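Local coordinates for protein arsenite methyltransferase (Chlamydomonas reinhardtii, PDB 5EVJ) that probably catalyses the methylation of trivalent arsenic, transferring methyl groups from S-adenosylmethionine to give mono-, di- and trimethylated arsenicals, at residues 88-93 against 151-156. The protein carries 15 engineered substitutions. Numbering follows the deposited sequence.
Sequences LDLGAG and EYLDRA. Engineered in segment 88-93: Ala92 (natural residue Cys).
Leu153 presses both of its methyl groups against two leucines of strand 86-90, and these apolar contacts alone join the two segments. Its CD1 meets Leu88 CD2 at 3.7 Å, the two side chains reaching for each other tip to tip, while its CD2 lies 4.0 Å from Leu90 CD2, where the side chains cross at about a right angle. Both strand leucines leave the backbone toward Leu153, and their different chi1 values (178° for Leu88, -64° for Leu90) help bring each CD2 to it. Leucine suits position 153 because its forked end can touch two neighbours at once; Leu88 and Leu90, bulky and apolar, suit a buried sheet face.

Strand 86-90 is an inner strand, flanked by 110-115 and 163-169, in the Rossmann-like sheet of class I S-adenosylmethionine-dependent methyltransferases, and Gly91 and Gly93 belong to the glycine-rich turn that follows it, which in this family typically borders the cofactor. Both glycines have positive phi, easily adopted without a side chain. Ala92 between them is an engineered replacement for cysteine. Leu153 covers Leu88 and Leu90 from one sheet face, where Leu88 also touches Val188 of helix 178-188.

Polar bonds shape the loop bearing Leu153. Asp154 OD1 accepts a bent hydrogen bond (135°) from Arg155 N, 2.8 Å away and above the carboxylate plane, and also forms a salt bridge with Arg180. Ala156 N bonds to Tyr152 O at 3.0 Å, tightening the turn. At the exposed Arg155, the guanidinium lies over one face of the Tyr152 ring, NH1 3.6 Å above its plane.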
loop_
_atom_site.group_PDB
_atom_site.type_symbol
_atom_site.label_atom_id
_atom_site.label_comp_id
_atom_site.label_asym_id
_atom_site.label_seq_id
_atom_site.Cartn_x
_atom_site.Cartn_y
_atom_site.Cartn_z
ATOM N N LEU A 88 7.425 -6.914 0.892
ATOM C CA LEU A 88 6.812 -7.714 1.951
ATOM C C LEU A 88 5.297 -7.654 1.798
ATOM O O LEU A 88 4.705 -6.579 1.738
ATOM C CB LEU A 88 7.241 -7.156 3.311
ATOM C CG LEU A 88 6.643 -7.843 4.549
ATOM C CD1 LEU A 88 7.056 -9.343 4.604
ATOM C CD2 LEU A 88 7.131 -7.096 5.771
ATOM N N ASP A 89 4.662 -8.817 1.704
ATOM C CA ASP A 89 3.250 -8.925 1.499
ATOM C C ASP A 89 2.680 -9.441 2.817
ATOM O O ASP A 89 2.973 -10.570 3.247
ATOM C CB ASP A 89 2.980 -9.888 0.366
ATOM C CG ASP A 89 1.486 -10.003 0.038
ATOM O OD1 ASP A 89 0.799 -9.002 0.237
ATOM O OD2 ASP A 89 0.978 -11.078 -0.402
ATOM N N LEU A 90 1.971 -8.560 3.522
ATOM C CA LEU A 90 1.378 -8.893 4.813
ATOM C C LEU A 90 0.043 -9.606 4.642
ATOM O O LEU A 90 -0.852 -9.042 4.104
ATOM C CB LEU A 90 1.121 -7.637 5.630
ATOM C CG LEU A 90 2.305 -6.767 6.093
ATOM C CD1 LEU A 90 1.711 -5.647 6.939
ATOM C CD2 LEU A 90 3.381 -7.502 6.875
ATOM N N GLY A 91 -0.075 -10.849 5.096
ATOM C CA GLY A 91 -1.334 -11.602 5.057
ATOM C C GLY A 91 -1.451 -12.189 3.683
ATOM O O GLY A 91 -2.460 -12.041 3.023
ATOM N N ALA A 92 -0.398 -12.857 3.233
ATOM C CA ALA A 92 -0.352 -13.254 1.840
ATOM C C ALA A 92 -1.400 -14.276 1.467
ATOM O O ALA A 92 -1.689 -14.463 0.261
ATOM C CB ALA A 92 1.030 -13.767 1.493
ATOM N N GLY A 93 -1.997 -14.941 2.465
ATOM C CA GLY A 93 -3.012 -15.969 2.175
ATOM C C GLY A 93 -2.424 -17.021 1.190
ATOM O O GLY A 93 -1.292 -17.479 1.314
ATOM N N GLU A 151 1.473 -8.721 13.249
ATOM C CA GLU A 151 1.826 -7.804 14.381
ATOM C C GLU A 151 3.245 -7.944 14.857
ATOM O O GLU A 151 3.703 -7.110 15.654
ATOM C CB GLU A 151 0.935 -8.030 15.632
ATOM C CG GLU A 151 -0.593 -7.796 15.428
ATOM C CD GLU A 151 -1.233 -8.769 14.458
ATOM O OE1 GLU A 151 -0.653 -9.839 14.189
ATOM O OE2 GLU A 151 -2.343 -8.502 13.952
ATOM N N TYR A 152 3.936 -9.018 14.443
ATOM C CA TYR A 152 5.228 -9.414 15.081
ATOM C C TYR A 152 6.307 -9.752 14.067
ATOM O O TYR A 152 6.981 -10.783 14.147
ATOM C CB TYR A 152 5.051 -10.548 16.129
ATOM C CG TYR A 152 4.373 -10.044 17.396
ATOM C CD1 TYR A 152 5.124 -9.355 18.379
ATOM C CD2 TYR A 152 3.023 -10.203 17.580
ATOM C CE1 TYR A 152 4.507 -8.820 19.489
ATOM C CE2 TYR A 152 2.371 -9.710 18.720
ATOM C CZ TYR A 152 3.119 -9.011 19.661
ATOM O OH TYR A 152 2.519 -8.499 20.812
ATOM N N LEU A 153 6.527 -8.837 13.137
ATOM C CA LEU A 153 7.499 -9.100 12.112
ATOM C C LEU A 153 8.834 -9.424 12.723
ATOM O O LEU A 153 9.588 -10.162 12.121
ATOM C CB LEU A 153 7.586 -7.918 11.153
ATOM C CG LEU A 153 6.253 -7.572 10.468
ATOM C CD1 LEU A 153 6.456 -6.536 9.382
ATOM C CD2 LEU A 153 5.577 -8.797 9.902
ATOM N N ASP A 154 9.153 -8.849 13.887
ATOM C CA ASP A 154 10.424 -9.167 14.626
ATOM C C ASP A 154 10.414 -10.680 14.977
ATOM O O ASP A 154 11.381 -11.381 14.766
ATOM C CB ASP A 154 10.558 -8.324 15.929
ATOM C CG ASP A 154 9.198 -8.165 16.650
ATOM O OD1 ASP A 154 8.185 -8.688 16.178
ATOM O OD2 ASP A 154 9.081 -7.467 17.627
ATOM N N ARG A 155 9.287 -11.184 15.439
ATOM C CA ARG A 155 9.227 -12.630 15.767
ATOM C C ARG A 155 9.397 -13.475 14.553
ATOM O O ARG A 155 10.058 -14.468 14.630
ATOM C CB ARG A 155 7.987 -13.009 16.558
ATOM C CG ARG A 155 8.109 -12.429 17.954
ATOM C CD ARG A 155 6.947 -12.899 18.788
ATOM N NE ARG A 155 6.814 -12.084 19.990
ATOM C CZ ARG A 155 5.664 -11.945 20.631
ATOM N NH1 ARG A 155 4.581 -12.582 20.158
ATOM N NH2 ARG A 155 5.591 -11.168 21.708
ATOM N N ALA A 156 8.884 -13.018 13.416
ATOM C CA ALA A 156 9.113 -13.690 12.152
ATOM C C ALA A 156 10.562 -13.509 11.655
ATOM O O ALA A 156 10.884 -13.987 10.573
ATOM C CB ALA A 156 8.132 -13.188 11.104
#